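Local coordinates for pesticidal crystal protein Cry4Aa (Bacillus thuringiensis, PDB 2C9K) that promotes colloid-osmotic lysis by binding to midgut epithelial cells of insects, as a mosquito-larvicidal toxin, at residues I263-N268 against F407-L412; Y353-N358 against L423-D428; D102-I107 against K159-L164; G24-G29 against L154-K159. All blocks are in the same frame, centred on the assembly; numbering follows the deposited sequence.

Contact 1 (I263-N268 against F407-L412); sequences IYQVLN and FGLPIL
Q265 overlaps F407: the two side chains slide past each other in opposite directions. CB of Q265 lies 3.6 Å from CD2 of the F407 ring. The amide plane is turned 55° from that of the ring. Its OE1 lies in the ring plane, at the edge. CG of Q265 is anti to the carbonyl carbon (chi1 -64°) and the chain is extended beyond it, which carries the amide across to G408. There it uses both ends. G408 N donates to Q265 OE1 at 2.7 Å, in the carbonyl plane and on a lone pair. Q265 NE2 donates to G408 O at 2.8 Å, but from well above that carbonyl's plane. One amide thus occupies both the N-H and the C=O of a single residue.

The contact joins two sheets of the three-sheet beta prism known for this domain of the delta endotoxins. Strand 262-267 is an edge strand of one sheet, paired with strand 450-457. F407 belongs to strand 402-407, an edge strand of another, and residues 409-412 run on in a loop. The F407 ring stacks on F453 of the first sheet.

Apolar contacts lie before and after the amide along strand 262-267. CZ of F407 touches CB of L267 at 3.7 Å. I263 and L409 meet tip to tip, with CD1 of I263 3.9 Å from CG of L409. I263 also touches T230 and T233 of helix 222-240 of the helical domain, so the strand packs against that domain here.

Contact 2 (Y353-N358 against L423-D428); sequences YIFLLN and LFPTYD
F355 lays its ring over the loop backbone at 425-427. T426 lies over one face, while P425 and Y427 come in obliquely. T426 O stands 3.7 Å above the plane of the F355 ring, over its centre. T426 C is on the same face, 3.5 Å from CZ of F355. CG of F355 sits between the backbone N and the carbonyl carbon (chi1 71°), which points the ring away from its own strand and at this loop. The P425 side chain crosses that of F355 at a slant, and its CB comes to CD1 of the ring. At the other end of the ring, CE2 of F355 lies 3.7 Å from Y427 N. No hydrogen bond links the two segments.

L356 points the same way as F355. Its CG is anti to the backbone N (chi1 -179°), and its CD2 reaches L423 N at 4.1 Å. L356 also packs on F379 and I406, and L423 on I406. Within the loop, T426 OG1 donates to D428 OD1 at 3.0 Å, from above the carboxylate plane.

Two consecutive strand residues can face the loop together because F355 and L356 both lie opposite F379 of the neighbouring strand 373-381. This is a classic beta bulge, in one antiparallel sheet of the beta prism.

Contact 3 (D102-I107 against K159-L164); sequences DVRTQI and KFEAYL
R104 NH1 and E161 OE2 form a long salt bridge, 3.8 Å apart; R104 CD lies closer, 3.1 Å from E161 OE1. The guanidinium and carboxylate planes are 46° apart and the side chains cross at about a right angle, so this is a loose charge pairing and not a flat, two-pronged one. The bend at chi3 (-81°) turns the guanidinium along the helices, beside L164. L164 CD1 lies over one face of the group, 4.0 Å above its plane and offset toward the rim.

Next to the charged pair is an apolar layer centred on F160. R104 CG meets the F160 ring at its edge, in the ring plane, 3.8 Å from CE2. V103 CB comes 4.0 Å from F160 CZ, and I107 CD1 lies 4.2 Å from F160 CD2. W91 packs edge-to-face with F160, and I107 also touches Q156 and A157 one turn back.

The axes of helical segments 103-107 and 159-164 come within 11.8 Å, nearly antiparallel. In sequence, the C125-C132 disulfide lies between the two helices. Helices 103-123 and 140-164 of the N-terminal bundle probably correspond to the helical pair thought to enter the membrane in this family.

Contact 4 (G24-G29 against L154-K159); sequences GLALIG and LNQAVK
The amides of N155 and Q156 are the flat groups that helix 140-164 turns toward residues 24-26. The setting is the helical bundle of the delta endotoxin N-terminal domain. N155 uses its oxygen: a bound water donates to N155 OD1 at 3.2 Å and accepts from L25 N at 2.8 Å. This water bridges the segments, which have no direct hydrogen bond between them. The other end of the N155 amide is held too, because ND2 donates to the backbone O of Y246. The Q156 amide is tied by OE1 to the hydroxyl of Y84, on helix 77-89.

The loop between helices 5-16 and 29-37 lies against helix 140-164, the long central helix of such bundles. A26 also reaches Y84 and L88, so helix 77-89 shares in covering this loop.

G24 has no side chain, and its backbone comes very near the helix: its CA is 4.5 Å from the CA of Q156. With CG anti to the backbone N (chi1 -168°), Q156 lays CG against G24 N, at 3.7 Å, and A26 CB, at 3.9 Å; the bend at chi2 then turns the amide aside. K159 does the opposite. Its chain is extended beyond CG and runs alongside G24, with CD 3.9 Å from G24 CA. L25 leans across the lysine, and its CD1 ends 3.5 Å from K159 NZ.

Contacts 1 and 2 lie in the beta prism, and contacts 3 and 4 in the helical bundle. The centres of contacts 1 and 2 are about 11 Å apart. They touch directly, and F407 O probably accepts a hydrogen bond from L357 N. Contacts 3 and 4 are about 10 Å apart by centre, share K159 and both use helix 140-164. Contact 4 is buried; contacts 1, 2 and 3 are only partly so, and contact 3 lies farthest out, its centre about 32 Å from the chain centre. Their chemistry differs: direct amide-to-backbone bonds in contact 1, a ring against backbone in contact 2, a long ion pair beside an apolar layer in contact 3, a water bridge in contact 4.

Contact 1 (I263-N268 against F407-L412)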
loop_
_atom_site.group_PDB
_atom_site.type_symbol
_atom_site.label_atom_id
_atom_site.label_comp_id
_atom_site.label_asym_id
_atom_site.label_seq_id
_atom_site.Cartn_x
_atom_site.Cartn_y
_atom_site.Cartn_z
ATOM N N ILE A 263 -0.271 7.143 2.060
ATOM C CA ILE A 263 -1.678 7.432 2.305
ATOM C C ILE A 263 -1.681 8.586 3.295
ATOM O O ILE A 263 -0.730 8.749 4.050
ATOM C CB ILE A 263 -2.458 6.210 2.848
ATOM C CG1 ILE A 263 -1.867 5.733 4.169
ATOM C CG2 ILE A 263 -2.471 5.108 1.794
ATOM C CD1 ILE A 263 -2.627 4.563 4.768
ATOM N N TYR A 264 -2.736 9.393 3.282
ATOM C CA TYR A 264 -2.793 10.574 4.138
ATOM C C TYR A 264 -4.017 10.681 5.029
ATOM O O TYR A 264 -5.108 10.232 4.675
ATOM C CB TYR A 264 -2.734 11.851 3.277
ATOM C CG TYR A 264 -1.680 11.859 2.183
ATOM C CD1 TYR A 264 -1.834 11.095 1.035
ATOM C CD2 TYR A 264 -0.531 12.644 2.299
ATOM C CE1 TYR A 264 -0.878 11.108 0.028
ATOM C CE2 TYR A 264 0.432 12.665 1.299
ATOM C CZ TYR A 264 0.254 11.894 0.162
ATOM O OH TYR A 264 1.209 11.899 -0.841
ATOM N N GLN A 265 -3.816 11.299 6.187
ATOM C CA GLN A 265 -4.884 11.546 7.145
ATOM C C GLN A 265 -4.821 13.069 7.280
ATOM O O GLN A 265 -3.731 13.643 7.244
ATOM C CB GLN A 265 -4.583 10.846 8.476
ATOM C CG GLN A 265 -4.533 9.318 8.375
ATOM C CD GLN A 265 -4.236 8.624 9.709
ATOM O OE1 GLN A 265 -3.429 9.100 10.507
ATOM N NE2 GLN A 265 -4.873 7.481 9.939
ATOM N N VAL A 266 -5.960 13.744 7.415
ATOM C CA VAL A 266 -5.909 15.203 7.494
ATOM C C VAL A 266 -6.439 15.867 8.770
ATOM O O VAL A 266 -7.274 15.317 9.485
ATOM C CB VAL A 266 -6.578 15.832 6.225
ATOM C CG1 VAL A 266 -7.296 14.756 5.432
ATOM C CG2 VAL A 266 -7.522 16.957 6.608
ATOM N N LEU A 267 -5.923 17.064 9.042
ATOM C CA LEU A 267 -6.300 17.830 10.219
ATOM C C LEU A 267 -6.771 19.228 9.834
ATOM O O LEU A 267 -6.180 19.870 8.954
ATOM C CB LEU A 267 -5.105 17.938 11.177
ATOM C CG LEU A 267 -5.160 18.967 12.317
ATOM C CD1 LEU A 267 -6.270 18.628 13.307
ATOM C CD2 LEU A 267 -3.814 19.001 13.016
ATOM N N ASN A 268 -7.833 19.678 10.510
ATOM C CA ASN A 268 -8.448 20.996 10.325
ATOM C C ASN A 268 -9.147 21.232 8.999
ATOM O O ASN A 268 -9.252 22.367 8.537
ATOM C CB ASN A 268 -7.426 22.110 10.547
ATOM C CG ASN A 268 -7.022 22.244 11.994
ATOM O OD1 ASN A 268 -7.773 21.876 12.908
ATOM N ND2 ASN A 268 -5.835 22.787 12.220
ATOM N N PHE A 407 -3.328 10.317 15.003
ATOM C CA PHE A 407 -3.060 9.869 13.642
ATOM C C PHE A 407 -2.168 8.626 13.648
ATOM O O PHE A 407 -1.350 8.426 14.545
ATOM C CB PHE A 407 -2.410 10.993 12.818
ATOM C CG PHE A 407 -3.272 12.220 12.677
ATOM C CD1 PHE A 407 -3.011 13.362 13.425
ATOM C CD2 PHE A 407 -4.368 12.220 11.820
ATOM C CE1 PHE A 407 -3.825 14.483 13.327
ATOM C CE2 PHE A 407 -5.189 13.339 11.718
ATOM C CZ PHE A 407 -4.915 14.472 12.475
ATOM N N GLY A 408 -2.338 7.798 12.626
ATOM C CA GLY A 408 -1.586 6.564 12.503
ATOM C C GLY A 408 -2.552 5.522 11.973
ATOM O O GLY A 408 -3.746 5.800 11.837
ATOM N N LEU A 409 -2.061 4.330 11.664
ATOM C CA LEU A 409 -2.946 3.294 11.149
ATOM C C LEU A 409 -3.110 2.124 12.119
ATOM O O LEU A 409 -2.397 2.019 13.117
ATOM C CB LEU A 409 -2.446 2.809 9.786
ATOM C CG LEU A 409 -2.721 3.756 8.603
ATOM C CD1 LEU A 409 -4.210 3.969 8.456
ATOM C CD2 LEU A 409 -2.033 5.093 8.820
ATOM N N PRO A 410 -4.069 1.233 11.845
ATOM C CA PRO A 410 -4.315 0.078 12.712
ATOM C C PRO A 410 -3.136 -0.888 12.857
ATOM O O PRO A 410 -2.133 -0.780 12.150
ATOM C CB PRO A 410 -5.522 -0.586 12.054
ATOM C CG PRO A 410 -6.244 0.567 11.445
ATOM C CD PRO A 410 -5.112 1.336 10.814
ATOM N N ILE A 411 -3.273 -1.833 13.788
ATOM C CA ILE A 411 -2.245 -2.843 14.022
ATOM C C ILE A 411 -2.038 -3.672 12.754
ATOM O O ILE A 411 -2.882 -3.679 11.851
ATOM C CB ILE A 411 -2.643 -3.795 15.162
ATOM C CG1 ILE A 411 -4.052 -4.345 14.912
ATOM C CG2 ILE A 411 -2.554 -3.073 16.495
ATOM C CD1 ILE A 411 -4.519 -5.350 15.964
ATOM N N LEU A 412 -0.915 -4.380 12.698
ATOM C CA LEU A 412 -0.578 -5.194 11.541
ATOM C C LEU A 412 -0.730 -6.686 11.824
ATOM O O LEU A 412 -0.785 -7.505 10.901
ATOM C CB LEU A 412 0.855 -4.888 11.119
ATOM C CG LEU A 412 1.439 -5.739 10.006
ATOM C CD1 LEU A 412 0.679 -5.482 8.724
ATOM C CD2 LEU A 412 2.893 -5.403 9.847
#

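Contact 2 (Y353-N358 against L423-D428)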
loop_
_atom_site.group_PDB
_atom_site.type_symbol
_atom_site.label_atom_id
_atom_site.label_comp_id
_atom_site.label_asym_id
_atom_site.label_seq_id
_atom_site.Cartn_x
_atom_site.Cartn_y
_atom_site.Cartn_z
ATOM N N TYR A 353 11.134 4.681 13.918
ATOM C CA TYR A 353 9.977 5.247 13.248
ATOM C C TYR A 353 8.845 5.739 14.134
ATOM O O TYR A 353 8.702 5.331 15.286
ATOM C CB TYR A 353 9.414 4.218 12.271
ATOM C CG TYR A 353 10.475 3.417 11.556
ATOM C CD1 TYR A 353 10.780 2.117 11.955
ATOM C CD2 TYR A 353 11.190 3.964 10.493
ATOM C CE1 TYR A 353 11.775 1.383 11.313
ATOM C CE2 TYR A 353 12.187 3.239 9.842
ATOM C CZ TYR A 353 12.476 1.951 10.259
ATOM O OH TYR A 353 13.486 1.246 9.641
ATOM N N ILE A 354 8.035 6.622 13.565
ATOM C CA ILE A 354 6.874 7.166 14.250
ATOM C C ILE A 354 5.695 6.321 13.751
ATOM O O ILE A 354 5.414 6.302 12.557
ATOM C CB ILE A 354 6.681 8.666 13.892
ATOM C CG1 ILE A 354 7.903 9.465 14.353
ATOM C CG2 ILE A 354 5.449 9.225 14.569
ATOM C CD1 ILE A 354 7.931 10.902 13.866
ATOM N N PHE A 355 5.026 5.607 14.656
ATOM C CA PHE A 355 3.915 4.750 14.257
ATOM C C PHE A 355 2.569 5.218 14.787
ATOM O O PHE A 355 1.525 4.661 14.442
ATOM C CB PHE A 355 4.176 3.317 14.709
ATOM C CG PHE A 355 4.084 3.121 16.195
ATOM C CD1 PHE A 355 2.845 3.094 16.834
ATOM C CD2 PHE A 355 5.227 2.946 16.955
ATOM C CE1 PHE A 355 2.747 2.889 18.215
ATOM C CE2 PHE A 355 5.142 2.742 18.336
ATOM C CZ PHE A 355 3.897 2.713 18.965
ATOM N N LEU A 356 2.600 6.237 15.635
ATOM C CA LEU A 356 1.387 6.801 16.206
ATOM C C LEU A 356 1.733 8.138 16.837
ATOM O O LEU A 356 2.786 8.279 17.459
ATOM C CB LEU A 356 0.818 5.877 17.284
ATOM C CG LEU A 356 -0.485 6.318 17.963
ATOM C CD1 LEU A 356 -1.645 6.239 16.975
ATOM C CD2 LEU A 356 -0.767 5.427 19.146
ATOM N N LEU A 357 0.881 9.136 16.657
ATOM C CA LEU A 357 1.155 10.407 17.297
ATOM C C LEU A 357 -0.102 11.077 17.777
ATOM O O LEU A 357 -1.211 10.749 17.347
ATOM C CB LEU A 357 1.946 11.360 16.400
ATOM C CG LEU A 357 1.367 11.891 15.108
ATOM C CD1 LEU A 357 2.109 13.172 14.729
ATOM C CD2 LEU A 357 1.505 10.839 14.024
ATOM N N ASN A 358 0.092 12.010 18.699
ATOM C CA ASN A 358 -0.994 12.745 19.313
ATOM C C ASN A 358 -0.757 14.205 19.016
ATOM O O ASN A 358 0.331 14.706 19.262
ATOM C CB ASN A 358 -0.953 12.515 20.820
ATOM C CG ASN A 358 -2.209 12.963 21.515
ATOM O OD1 ASN A 358 -2.587 14.137 21.457
ATOM N ND2 ASN A 358 -2.868 12.028 22.188
ATOM N N LEU A 423 -4.201 3.933 20.925
ATOM C CA LEU A 423 -5.227 3.261 20.127
ATOM C C LEU A 423 -5.005 1.772 19.837
ATOM O O LEU A 423 -5.759 0.918 20.315
ATOM C CB LEU A 423 -5.417 3.995 18.796
ATOM C CG LEU A 423 -6.092 5.357 18.955
ATOM C CD1 LEU A 423 -6.235 6.058 17.584
ATOM C CD2 LEU A 423 -7.475 5.146 19.612
ATOM N N PHE A 424 -3.999 1.457 19.031
ATOM C CA PHE A 424 -3.738 0.064 18.697
ATOM C C PHE A 424 -2.261 -0.260 18.541
ATOM O O PHE A 424 -1.720 -1.080 19.274
ATOM C CB PHE A 424 -4.469 -0.343 17.402
ATOM C CG PHE A 424 -5.953 -0.541 17.566
ATOM C CD1 PHE A 424 -6.834 0.557 17.540
ATOM C CD2 PHE A 424 -6.479 -1.834 17.755
ATOM C CE1 PHE A 424 -8.238 0.376 17.701
ATOM C CE2 PHE A 424 -7.867 -2.044 17.918
ATOM C CZ PHE A 424 -8.754 -0.932 17.891
ATOM N N PRO A 425 -1.587 0.383 17.585
ATOM C CA PRO A 425 -0.167 0.162 17.319
ATOM C C PRO A 425 0.743 0.199 18.536
ATOM O O PRO A 425 0.573 1.009 19.450
ATOM C CB PRO A 425 0.183 1.278 16.338
ATOM C CG PRO A 425 -1.091 1.549 15.682
ATOM C CD PRO A 425 -2.077 1.517 16.794
ATOM N N THR A 426 1.718 -0.697 18.513
ATOM C CA THR A 426 2.727 -0.793 19.556
ATOM C C THR A 426 4.063 -0.791 18.818
ATOM O O THR A 426 4.083 -0.860 17.596
ATOM C CB THR A 426 2.558 -2.089 20.396
ATOM O OG1 THR A 426 2.497 -3.226 19.526
ATOM C CG2 THR A 426 1.286 -2.015 21.235
ATOM N N TYR A 427 5.174 -0.708 19.536
ATOM C CA TYR A 427 6.481 -0.685 18.882
ATOM C C TYR A 427 6.738 -1.978 18.107
ATOM O O TYR A 427 7.486 -1.997 17.135
ATOM C CB TYR A 427 7.571 -0.508 19.931
ATOM C CG TYR A 427 7.690 -1.700 20.844
ATOM C CD1 TYR A 427 8.610 -2.715 20.585
ATOM C CD2 TYR A 427 6.847 -1.841 21.942
ATOM C CE1 TYR A 427 8.684 -3.841 21.402
ATOM C CE2 TYR A 427 6.910 -2.959 22.763
ATOM C CZ TYR A 427 7.826 -3.954 22.491
ATOM O OH TYR A 427 7.871 -5.058 23.321
ATOM N N ASP A 428 6.105 -3.055 18.554
ATOM C CA ASP A 428 6.268 -4.371 17.954
ATOM C C ASP A 428 5.029 -4.829 17.180
ATOM O O ASP A 428 4.863 -6.018 16.897
ATOM C CB ASP A 428 6.578 -5.390 19.045
ATOM C CG ASP A 428 5.402 -5.606 19.979
ATOM O OD1 ASP A 428 4.947 -4.628 20.611
ATOM O OD2 ASP A 428 4.918 -6.752 20.075
#

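Contact 3 (D102-I107 against K159-L164)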
loop_
_atom_site.group_PDB
_atom_site.type_symbol
_atom_site.label_atom_id
_atom_site.label_comp_id
_atom_site.label_asym_id
_atom_site.label_seq_id
_atom_site.Cartn_x
_atom_site.Cartn_y
_atom_site.Cartn_z
ATOM N N ASP A 102 -7.276 -37.337 -0.336
ATOM C CA ASP A 102 -8.165 -36.972 -1.424
ATOM C C ASP A 102 -8.712 -35.575 -1.166
ATOM O O ASP A 102 -9.925 -35.359 -1.192
ATOM C CB ASP A 102 -9.319 -37.964 -1.532
ATOM C CG ASP A 102 -9.680 -38.277 -2.971
ATOM O OD1 ASP A 102 -10.790 -38.799 -3.221
ATOM O OD2 ASP A 102 -8.844 -38.009 -3.856
ATOM N N VAL A 103 -7.797 -34.642 -0.898
ATOM C CA VAL A 103 -8.130 -33.242 -0.639
ATOM C C VAL A 103 -8.611 -32.615 -1.939
ATOM O O VAL A 103 -9.322 -31.610 -1.940
ATOM C CB VAL A 103 -6.890 -32.458 -0.162
ATOM C CG1 VAL A 103 -7.230 -30.990 -0.004
ATOM C CG2 VAL A 103 -6.382 -33.031 1.145
ATOM N N ARG A 104 -8.205 -33.225 -3.047
ATOM C CA ARG A 104 -8.570 -32.755 -4.373
ATOM C C ARG A 104 -10.073 -32.555 -4.553
ATOM O O ARG A 104 -10.503 -31.743 -5.378
ATOM C CB ARG A 104 -8.023 -33.725 -5.427
ATOM C CG ARG A 104 -6.504 -33.693 -5.504
ATOM C CD ARG A 104 -5.936 -34.513 -6.647
ATOM N NE ARG A 104 -5.866 -35.933 -6.329
ATOM C CZ ARG A 104 -5.040 -36.783 -6.929
ATOM N NH1 ARG A 104 -4.219 -36.347 -7.875
ATOM N NH2 ARG A 104 -5.029 -38.064 -6.580
ATOM N N THR A 105 -10.874 -33.283 -3.782
ATOM C CA THR A 105 -12.323 -33.154 -3.879
ATOM C C THR A 105 -12.765 -31.913 -3.103
ATOM O O THR A 105 -13.650 -31.172 -3.541
ATOM C CB THR A 105 -13.037 -34.414 -3.315
ATOM O OG1 THR A 105 -14.439 -34.344 -3.600
ATOM C CG2 THR A 105 -12.838 -34.517 -1.814
ATOM N N GLN A 106 -12.124 -31.691 -1.956
ATOM C CA GLN A 106 -12.415 -30.548 -1.088
ATOM C C GLN A 106 -12.020 -29.251 -1.797
ATOM O O GLN A 106 -12.697 -28.231 -1.672
ATOM C CB GLN A 106 -11.641 -30.690 0.221
ATOM C CG GLN A 106 -12.153 -29.833 1.356
ATOM C CD GLN A 106 -13.596 -30.125 1.706
ATOM O OE1 GLN A 106 -14.022 -31.275 1.722
ATOM N NE2 GLN A 106 -14.354 -29.080 2.005
ATOM N N ILE A 107 -10.917 -29.296 -2.539
ATOM C CA ILE A 107 -10.464 -28.135 -3.289
ATOM C C ILE A 107 -11.546 -27.801 -4.320
ATOM O O ILE A 107 -11.837 -26.633 -4.580
ATOM C CB ILE A 107 -9.124 -28.427 -4.015
ATOM C CG1 ILE A 107 -7.987 -28.504 -2.994
ATOM C CG2 ILE A 107 -8.840 -27.359 -5.058
ATOM C CD1 ILE A 107 -6.627 -28.800 -3.601
ATOM N N LYS A 159 0.050 -25.843 -6.057
ATOM C CA LYS A 159 1.203 -26.347 -5.316
ATOM C C LYS A 159 0.980 -27.793 -4.903
ATOM O O LYS A 159 1.854 -28.639 -5.084
ATOM C CB LYS A 159 1.451 -25.506 -4.060
ATOM C CG LYS A 159 1.910 -24.083 -4.324
ATOM C CD LYS A 159 2.147 -23.368 -3.001
ATOM C CE LYS A 159 2.539 -21.913 -3.188
ATOM N NZ LYS A 159 2.637 -21.239 -1.864
ATOM N N PHE A 160 -0.196 -28.053 -4.341
ATOM C CA PHE A 160 -0.575 -29.380 -3.877
ATOM C C PHE A 160 -0.381 -30.449 -4.955
ATOM O O PHE A 160 0.163 -31.527 -4.697
ATOM C CB PHE A 160 -2.038 -29.369 -3.431
ATOM C CG PHE A 160 -2.502 -30.672 -2.859
ATOM C CD1 PHE A 160 -2.029 -31.113 -1.630
ATOM C CD2 PHE A 160 -3.386 -31.481 -3.568
ATOM C CE1 PHE A 160 -2.423 -32.339 -1.114
ATOM C CE2 PHE A 160 -3.789 -32.711 -3.061
ATOM C CZ PHE A 160 -3.305 -33.143 -1.830
ATOM N N GLU A 161 -0.823 -30.140 -6.167
ATOM C CA GLU A 161 -0.719 -31.069 -7.276
ATOM C C GLU A 161 0.710 -31.261 -7.787
ATOM O O GLU A 161 1.139 -32.389 -8.017
ATOM C CB GLU A 161 -1.640 -30.612 -8.410
ATOM C CG GLU A 161 -2.639 -31.680 -8.864
ATOM C CD GLU A 161 -3.536 -32.187 -7.735
ATOM O OE1 GLU A 161 -4.742 -31.840 -7.717
ATOM O OE2 GLU A 161 -3.030 -32.934 -6.866
ATOM N N ALA A 162 1.452 -30.174 -7.963
ATOM C CA ALA A 162 2.827 -30.275 -8.451
ATOM C C ALA A 162 3.672 -31.110 -7.496
ATOM O O ALA A 162 4.708 -31.659 -7.872
ATOM C CB ALA A 162 3.431 -28.889 -8.601
ATOM N N TYR A 163 3.214 -31.195 -6.256
ATOM C CA TYR A 163 3.898 -31.944 -5.212
ATOM C C TYR A 163 3.632 -33.440 -5.368
ATOM O O TYR A 163 4.476 -34.274 -5.030
ATOM C CB TYR A 163 3.405 -31.461 -3.847
ATOM C CG TYR A 163 3.877 -32.275 -2.664
ATOM C CD1 TYR A 163 5.210 -32.252 -2.258
ATOM C CD2 TYR A 163 2.978 -33.051 -1.930
ATOM C CE1 TYR A 163 5.633 -32.980 -1.152
ATOM C CE2 TYR A 163 3.393 -33.780 -0.825
ATOM C CZ TYR A 163 4.720 -33.740 -0.440
ATOM O OH TYR A 163 5.127 -34.457 0.661
ATOM N N LEU A 164 2.454 -33.771 -5.894
ATOM C CA LEU A 164 2.056 -35.157 -6.090
ATOM C C LEU A 164 2.624 -35.801 -7.354
ATOM O O LEU A 164 2.477 -37.007 -7.549
ATOM C CB LEU A 164 0.530 -35.264 -6.095
ATOM C CG LEU A 164 -0.184 -34.809 -4.820
ATOM C CD1 LEU A 164 -1.679 -34.994 -4.997
ATOM C CD2 LEU A 164 0.312 -35.600 -3.622
#

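Contact 4 (G24-G29 against L154-K159)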
loop_
_atom_site.group_PDB
_atom_site.type_symbol
_atom_site.label_atom_id
_atom_site.label_comp_id
_atom_site.label_asym_id
_atom_site.label_seq_id
_atom_site.Cartn_x
_atom_site.Cartn_y
_atom_site.Cartn_z
ATOM N N GLY A 24 0.364 -24.720 0.771
ATOM C CA GLY A 24 0.375 -23.291 0.513
ATOM C C GLY A 24 0.075 -22.407 1.709
ATOM O O GLY A 24 0.236 -22.818 2.860
ATOM N N LEU A 25 -0.367 -21.185 1.423
ATOM C CA LEU A 25 -0.699 -20.206 2.454
ATOM C C LEU A 25 -2.033 -20.514 3.122
ATOM O O LEU A 25 -2.563 -19.689 3.864
ATOM C CB LEU A 25 -0.757 -18.791 1.853
ATOM C CG LEU A 25 0.513 -18.082 1.365
ATOM C CD1 LEU A 25 1.141 -18.839 0.206
ATOM C CD2 LEU A 25 0.151 -16.666 0.937
ATOM N N ALA A 26 -2.573 -21.701 2.855
ATOM C CA ALA A 26 -3.855 -22.113 3.422
ATOM C C ALA A 26 -3.763 -22.549 4.887
ATOM O O ALA A 26 -4.270 -21.870 5.777
ATOM C CB ALA A 26 -4.454 -23.236 2.580
ATOM N N LEU A 27 -3.111 -23.680 5.130
ATOM C CA LEU A 27 -2.961 -24.227 6.476
ATOM C C LEU A 27 -2.615 -23.213 7.573
ATOM O O LEU A 27 -3.107 -23.312 8.698
ATOM C CB LEU A 27 -1.897 -25.327 6.464
ATOM C CG LEU A 27 -1.599 -26.011 7.799
ATOM C CD1 LEU A 27 -2.802 -26.837 8.247
ATOM C CD2 LEU A 27 -0.372 -26.887 7.643
ATOM N N ILE A 28 -1.765 -22.247 7.249
ATOM C CA ILE A 28 -1.345 -21.246 8.219
ATOM C C ILE A 28 -2.052 -19.911 8.039
ATOM O O ILE A 28 -2.635 -19.383 8.986
ATOM C CB ILE A 28 0.175 -21.020 8.139
ATOM C CG1 ILE A 28 0.899 -22.337 8.427
ATOM C CG2 ILE A 28 0.598 -19.919 9.102
ATOM C CD1 ILE A 28 0.423 -23.043 9.685
ATOM N N GLY A 29 -1.980 -19.361 6.829
ATOM C CA GLY A 29 -2.636 -18.094 6.552
ATOM C C GLY A 29 -4.101 -18.147 6.947
ATOM O O GLY A 29 -4.668 -17.155 7.399
ATOM N N LEU A 154 -6.609 -21.749 -4.782
ATOM C CA LEU A 154 -6.132 -22.110 -6.108
ATOM C C LEU A 154 -4.600 -22.179 -6.107
ATOM O O LEU A 154 -4.014 -23.121 -6.638
ATOM C CB LEU A 154 -6.620 -21.094 -7.135
ATOM C CG LEU A 154 -8.122 -21.158 -7.398
ATOM C CD1 LEU A 154 -8.560 -19.989 -8.270
ATOM C CD2 LEU A 154 -8.445 -22.483 -8.073
ATOM N N ASN A 155 -3.958 -21.183 -5.507
ATOM C CA ASN A 155 -2.500 -21.155 -5.433
ATOM C C ASN A 155 -2.067 -22.411 -4.706
ATOM O O ASN A 155 -1.070 -23.033 -5.061
ATOM C CB ASN A 155 -2.021 -19.903 -4.668
ATOM C CG ASN A 155 -0.519 -19.921 -4.377
ATOM O OD1 ASN A 155 -0.071 -20.494 -3.386
ATOM N ND2 ASN A 155 0.260 -19.295 -5.249
ATOM N N GLN A 156 -2.843 -22.784 -3.696
ATOM C CA GLN A 156 -2.548 -23.968 -2.898
ATOM C C GLN A 156 -2.748 -25.238 -3.733
ATOM O O GLN A 156 -1.901 -26.133 -3.735
ATOM C CB GLN A 156 -3.446 -23.992 -1.655
ATOM C CG GLN A 156 -3.037 -25.015 -0.614
ATOM C CD GLN A 156 -3.157 -26.452 -1.115
ATOM O OE1 GLN A 156 -4.264 -26.990 -1.247
ATOM N NE2 GLN A 156 -2.018 -27.074 -1.407
ATOM N N ALA A 157 -3.870 -25.294 -4.446
ATOM C CA ALA A 157 -4.207 -26.428 -5.297
ATOM C C ALA A 157 -3.088 -26.685 -6.284
ATOM O O ALA A 157 -2.663 -27.823 -6.467
ATOM C CB ALA A 157 -5.505 -26.152 -6.048
ATOM N N VAL A 158 -2.616 -25.628 -6.932
ATOM C CA VAL A 158 -1.534 -25.765 -7.891
ATOM C C VAL A 158 -0.315 -26.376 -7.216
ATOM O O VAL A 158 0.283 -27.312 -7.732
ATOM C CB VAL A 158 -1.153 -24.409 -8.491
ATOM C CG1 VAL A 158 0.134 -24.531 -9.276
ATOM C CG2 VAL A 158 -2.264 -23.925 -9.401
ATOM N N LYS A 159 0.050 -25.843 -6.057
ATOM C CA LYS A 159 1.203 -26.347 -5.316
ATOM C C LYS A 159 0.980 -27.793 -4.903
ATOM O O LYS A 159 1.854 -28.639 -5.084
ATOM C CB LYS A 159 1.451 -25.506 -4.060
ATOM C CG LYS A 159 1.910 -24.083 -4.324
ATOM C CD LYS A 159 2.147 -23.368 -3.001
ATOM C CE LYS A 159 2.539 -21.913 -3.188
ATOM N NZ LYS A 159 2.637 -21.239 -1.864
HETATM O O HOH W 1 -1.940 -20.460 -0.770
#